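Local coordinates for protein cellulase CEL9M (Clostridium cellulolyticum, PDB 1IA6) that probably hydrolyses internal beta-1,4-glucosidic linkages in cellulose, as a family 9 glycoside hydrolase that also carries zinc, calcium and nickel ions, at residues H60-L65 and G137-L142; G130-Q135 and H364-G369. All blocks are in the same frame, centred on the assembly; numbering follows the deposited sequence.

Overall arrangement
Both contacts lie beside the zinc site formed by C22, C38, H39 and H55, on the same side of the chain's centre. Contact 1 joins H60-L65 to G137-L142, and contact 2 joins G130-Q135 to H364-G369; their centres are about 16 Å apart. The loop between helix 122-125 and strand 143-145 supplies one segment to each. H60 links them: its ND1 lies 2.9 Å from Q135 OE1, a probable hydrogen bond, and its NE2 packs 3.4 Å from P132 CB. The nearest side-chain atoms of R139 in contact 1 and P132 in contact 2 each lie about 5 Å from the zinc ion.

Contact 1 (H60-L65 and G137-L142); sequences HVKFGL and GQRPSL
Beside the zinc site of this family 9 catalytic module, the loop leading into strand 143-145 sends R139 across to the H60-L65 segment, which enters the edge strand 62-63 of a small antiparallel sheet. The backbones stay well apart, with the CA atoms of V61 and R139 8.8 Å from each other, and the arginine side chain spans the gap. Its NH1 donates to the carbonyl O of H60 over 2.9 Å in an almost straight bond, 175° at the hydrogen. That oxygen lies in the guanidinium plane, while NH1 itself stands above the carbonyl plane of H60 and is not on a lone pair. Bends at chi2 (132°) and chi3 (66°) turn the R139 chain toward this carbonyl.

K62 runs across R139 at about a right angle. K62 NZ and R139 NH2 are 4.4 Å apart, yet D42 OD2 forms a salt bridge to each, so their shared carboxylate probably offsets the like charges, and the lysine ammonium is held further by the carbonyls of G52 and L50. R139 also touches H39, a zinc ligand, and V119 of strand 115-119, so one side chain adjoins the metal site and the sheet together. H60 turns its imidazole away from R139, toward Q135. Between the two segments, H60 CB still lies 4.0 Å from R139 NH1, and the methylene CE of K62 approaches R139 NH2 obliquely at 3.8 Å.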
loop_
_atom_site.group_PDB
_atom_site.type_symbol
_atom_site.label_atom_id
_atom_site.label_comp_id
_atom_site.label_asym_id
_atom_site.label_seq_id
_atom_site.Cartn_x
_atom_site.Cartn_y
_atom_site.Cartn_z
ATOM N N HIS A 60 15.023 0.703 -5.670
ATOM C CA HIS A 60 14.392 0.812 -6.976
ATOM C C HIS A 60 13.779 -0.452 -7.558
ATOM O O HIS A 60 13.314 -0.452 -8.694
ATOM C CB HIS A 60 15.410 1.401 -7.953
ATOM C CG HIS A 60 15.959 2.724 -7.515
ATOM N ND1 HIS A 60 17.282 3.077 -7.682
ATOM C CD2 HIS A 60 15.361 3.782 -6.915
ATOM C CE1 HIS A 60 17.475 4.292 -7.201
ATOM N NE2 HIS A 60 16.325 4.743 -6.730
ATOM N N VAL A 61 13.771 -1.526 -6.782
ATOM C CA VAL A 61 13.190 -2.780 -7.245
ATOM C C VAL A 61 11.666 -2.693 -7.211
ATOM O O VAL A 61 11.093 -2.023 -6.351
ATOM C CB VAL A 61 13.638 -3.953 -6.348
ATOM C CG1 VAL A 61 12.966 -5.251 -6.792
ATOM C CG2 VAL A 61 15.153 -4.088 -6.404
ATOM N N LYS A 62 11.013 -3.358 -8.159
ATOM C CA LYS A 62 9.559 -3.384 -8.191
ATOM C C LYS A 62 9.156 -4.782 -7.724
ATOM O O LYS A 62 9.250 -5.750 -8.475
ATOM C CB LYS A 62 9.054 -3.083 -9.610
ATOM C CG LYS A 62 9.558 -1.726 -10.111
ATOM C CD LYS A 62 8.938 -1.275 -11.430
ATOM C CE LYS A 62 9.475 -2.056 -12.612
ATOM N NZ LYS A 62 9.114 -1.385 -13.896
ATOM N N PHE A 63 8.757 -4.871 -6.455
ATOM C CA PHE A 63 8.343 -6.122 -5.816
ATOM C C PHE A 63 6.839 -6.314 -5.978
ATOM O O PHE A 63 6.057 -5.484 -5.533
ATOM C CB PHE A 63 8.687 -6.091 -4.321
ATOM C CG PHE A 63 10.157 -6.237 -4.021
ATOM C CD1 PHE A 63 10.794 -7.464 -4.181
ATOM C CD2 PHE A 63 10.893 -5.156 -3.553
ATOM C CE1 PHE A 63 12.148 -7.614 -3.874
ATOM C CE2 PHE A 63 12.248 -5.294 -3.240
ATOM C CZ PHE A 63 12.875 -6.525 -3.401
ATOM N N GLY A 64 6.446 -7.430 -6.580
ATOM C CA GLY A 64 5.037 -7.695 -6.835
ATOM C C GLY A 64 4.002 -7.669 -5.720
ATOM O O GLY A 64 2.906 -7.134 -5.919
ATOM N N LEU A 65 4.310 -8.233 -4.557
ATOM C CA LEU A 65 3.308 -8.258 -3.497
ATOM C C LEU A 65 2.987 -6.874 -2.945
ATOM O O LEU A 65 1.822 -6.472 -2.921
ATOM C CB LEU A 65 3.723 -9.218 -2.372
ATOM C CG LEU A 65 2.666 -9.470 -1.285
ATOM C CD1 LEU A 65 1.298 -9.736 -1.912
ATOM C CD2 LEU A 65 3.099 -10.660 -0.432
ATOM N N GLY A 137 22.432 -0.067 -16.876
ATOM C CA GLY A 137 22.665 -1.495 -16.901
ATOM C C GLY A 137 21.387 -2.259 -17.164
ATOM O O GLY A 137 20.402 -1.697 -17.646
ATOM N N GLN A 138 21.400 -3.544 -16.835
ATOM C CA GLN A 138 20.241 -4.396 -17.046
ATOM C C GLN A 138 19.606 -4.936 -15.776
ATOM O O GLN A 138 20.273 -5.551 -14.949
ATOM C CB GLN A 138 20.619 -5.588 -17.932
ATOM C CG GLN A 138 20.481 -5.355 -19.424
ATOM C CD GLN A 138 19.041 -5.125 -19.844
ATOM O OE1 GLN A 138 18.654 -4.012 -20.198
ATOM N NE2 GLN A 138 18.235 -6.182 -19.797
ATOM N N ARG A 139 18.312 -4.686 -15.621
ATOM C CA ARG A 139 17.563 -5.223 -14.497
ATOM C C ARG A 139 16.874 -6.484 -14.983
ATOM O O ARG A 139 16.275 -6.499 -16.057
ATOM C CB ARG A 139 16.506 -4.227 -14.019
ATOM C CG ARG A 139 16.936 -3.377 -12.844
ATOM C CD ARG A 139 16.621 -1.921 -13.101
ATOM N NE ARG A 139 15.189 -1.626 -13.169
ATOM C CZ ARG A 139 14.436 -1.319 -12.115
ATOM N NH1 ARG A 139 14.972 -1.278 -10.902
ATOM N NH2 ARG A 139 13.153 -1.011 -12.279
ATOM N N PRO A 140 16.951 -7.564 -14.200
ATOM C CA PRO A 140 16.306 -8.809 -14.612
ATOM C C PRO A 140 14.821 -8.857 -14.278
ATOM O O PRO A 140 14.388 -8.341 -13.247
ATOM C CB PRO A 140 17.084 -9.862 -13.834
ATOM C CG PRO A 140 17.348 -9.154 -12.530
ATOM C CD PRO A 140 17.772 -7.768 -12.992
ATOM N N SER A 141 14.041 -9.450 -15.174
ATOM C CA SER A 141 12.615 -9.638 -14.936
ATOM C C SER A 141 12.707 -10.973 -14.206
ATOM O O SER A 141 12.485 -12.043 -14.777
ATOM C CB SER A 141 11.877 -9.767 -16.266
ATOM O OG SER A 141 12.094 -8.608 -17.057
ATOM N N LEU A 142 13.066 -10.880 -12.931
ATOM C CA LEU A 142 13.316 -12.033 -12.075
ATOM C C LEU A 142 12.243 -13.096 -11.869
ATOM O O LEU A 142 12.539 -14.290 -11.955
ATOM C CB LEU A 142 13.804 -11.541 -10.710
ATOM C CG LEU A 142 14.639 -12.535 -9.900
ATOM C CD1 LEU A 142 15.862 -12.956 -10.718
ATOM C CD2 LEU A 142 15.070 -11.901 -8.591
#

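Contact 2 (G130-Q135 and H364-G369); sequences GAPEEQ and HRAANG
The backbones come together at G130 and R365, whose CA atoms are 5.8 Å apart, where an extended glycine meets the first turn of the short helix 365-368. The carbonyl O of G130 rests 3.6 Å from R365 CB; this buried oxygen has no hydrogen-bonding partner in the model. Two residues after G130 and one after R365, P132 and A366 make the apolar part of the contact: ring carbon CD of the proline lies 3.8 Å from the A366 methyl CB and 4.1 Å from A366 CA.

R365 meets G130 mainly through CB, at the base of its side chain. With CG beside the backbone N (chi1 -70°), the chain then runs extended from CG to NE, carrying the guanidinium to the carbonyls of Y128, which accepts from NE, and G58, which accepts from NH1. The helix start is fixed by H364, an N-cap whose ring ND1 accepts from A367 N at 3.0 Å, with the donor close to the ring plane. H364 NE2 is tied to N20 OD1.

P132 opens the 3-10 segment 132-134 and also packs on H55, a zinc ligand, and on H60. The contact sets helix 365-368 against the loop that runs from helix 122-125 to strand 143-145, on the border of the zinc site.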
loop_
_atom_site.group_PDB
_atom_site.type_symbol
_atom_site.label_atom_id
_atom_site.label_comp_id
_atom_site.label_asym_id
_atom_site.label_seq_id
_atom_site.Cartn_x
_atom_site.Cartn_y
_atom_site.Cartn_z
ATOM N N GLY A 130 22.381 6.227 -5.525
ATOM C CA GLY A 130 22.408 7.373 -6.410
ATOM C C GLY A 130 21.010 7.536 -6.974
ATOM O O GLY A 130 20.109 6.779 -6.605
ATOM N N ALA A 131 20.822 8.507 -7.860
ATOM C CA ALA A 131 19.512 8.750 -8.454
ATOM C C ALA A 131 19.083 7.596 -9.355
ATOM O O ALA A 131 19.902 7.000 -10.050
ATOM C CB ALA A 131 19.535 10.049 -9.253
ATOM N N PRO A 132 17.783 7.259 -9.344
ATOM C CA PRO A 132 17.320 6.160 -10.193
ATOM C C PRO A 132 17.536 6.471 -11.672
ATOM O O PRO A 132 17.717 5.567 -12.482
ATOM C CB PRO A 132 15.840 6.034 -9.828
ATOM C CG PRO A 132 15.469 7.424 -9.382
ATOM C CD PRO A 132 16.674 7.823 -8.555
ATOM N N GLU A 133 17.532 7.757 -12.011
ATOM C CA GLU A 133 17.721 8.179 -13.397
ATOM C C GLU A 133 19.115 7.852 -13.929
ATOM O O GLU A 133 19.307 7.738 -15.143
ATOM C CB GLU A 133 17.480 9.687 -13.539
ATOM C CG GLU A 133 16.059 10.156 -13.239
ATOM C CD GLU A 133 15.777 10.299 -11.755
ATOM O OE1 GLU A 133 16.709 10.113 -10.945
ATOM O OE2 GLU A 133 14.619 10.609 -11.398
ATOM N N GLU A 134 20.081 7.701 -13.027
ATOM C CA GLU A 134 21.455 7.412 -13.430
ATOM C C GLU A 134 21.881 5.966 -13.185
ATOM O O GLU A 134 23.052 5.621 -13.360
ATOM C CB GLU A 134 22.418 8.362 -12.712
ATOM C CG GLU A 134 22.080 9.835 -12.902
ATOM C CD GLU A 134 23.061 10.760 -12.206
ATOM O OE1 GLU A 134 23.295 10.576 -10.992
ATOM O OE2 GLU A 134 23.592 11.674 -12.869
ATOM N N GLN A 135 20.939 5.122 -12.774
ATOM C CA GLN A 135 21.239 3.714 -12.534
ATOM C C GLN A 135 21.072 2.998 -13.871
ATOM O O GLN A 135 19.959 2.680 -14.284
ATOM C CB GLN A 135 20.278 3.144 -11.489
ATOM C CG GLN A 135 20.521 1.690 -11.148
ATOM C CD GLN A 135 19.682 1.234 -9.975
ATOM O OE1 GLN A 135 18.534 1.651 -9.828
ATOM N NE2 GLN A 135 20.247 0.368 -9.137
ATOM N N HIS A 364 15.880 7.156 1.483
ATOM C CA HIS A 364 15.352 7.209 0.124
ATOM C C HIS A 364 16.446 7.743 -0.802
ATOM O O HIS A 364 16.900 8.877 -0.658
ATOM C CB HIS A 364 14.117 8.119 0.123
ATOM C CG HIS A 364 13.320 8.085 -1.146
ATOM N ND1 HIS A 364 13.635 8.853 -2.246
ATOM C CD2 HIS A 364 12.194 7.406 -1.473
ATOM C CE1 HIS A 364 12.737 8.651 -3.195
ATOM N NE2 HIS A 364 11.851 7.778 -2.750
ATOM N N ARG A 365 16.867 6.919 -1.754
ATOM C CA ARG A 365 17.936 7.308 -2.667
ATOM C C ARG A 365 17.687 8.578 -3.478
ATOM O O ARG A 365 18.525 9.480 -3.484
ATOM C CB ARG A 365 18.269 6.136 -3.597
ATOM C CG ARG A 365 18.970 4.994 -2.867
ATOM C CD ARG A 365 19.069 3.734 -3.711
ATOM N NE ARG A 365 19.842 2.696 -3.030
ATOM C CZ ARG A 365 19.436 2.021 -1.959
ATOM N NH1 ARG A 365 18.245 2.257 -1.419
ATOM N NH2 ARG A 365 20.231 1.106 -1.419
ATOM N N ALA A 366 16.548 8.659 -4.156
ATOM C CA ALA A 366 16.252 9.839 -4.965
ATOM C C ALA A 366 16.194 11.123 -4.132
ATOM O O ALA A 366 16.815 12.126 -4.488
ATOM C CB ALA A 366 14.939 9.641 -5.721
ATOM N N ALA A 367 15.453 11.092 -3.026
ATOM C CA ALA A 367 15.331 12.267 -2.163
ATOM C C ALA A 367 16.670 12.668 -1.541
ATOM O O ALA A 367 16.974 13.854 -1.424
ATOM C CB ALA A 367 14.299 12.011 -1.059
ATOM N N ASN A 368 17.465 11.681 -1.141
ATOM C CA ASN A 368 18.765 11.960 -0.534
ATOM C C ASN A 368 19.594 12.839 -1.475
ATOM O O ASN A 368 20.176 13.842 -1.053
ATOM C CB ASN A 368 19.489 10.651 -0.224
ATOM C CG ASN A 368 20.843 10.874 0.414
ATOM O OD1 ASN A 368 21.871 10.798 -0.251
ATOM N ND2 ASN A 368 20.847 11.163 1.710
ATOM N N GLY A 369 19.641 12.452 -2.748
ATOM C CA GLY A 369 20.350 13.229 -3.751
ATOM C C GLY A 369 21.865 13.156 -3.804
ATOM O O GLY A 369 22.481 13.848 -4.616
#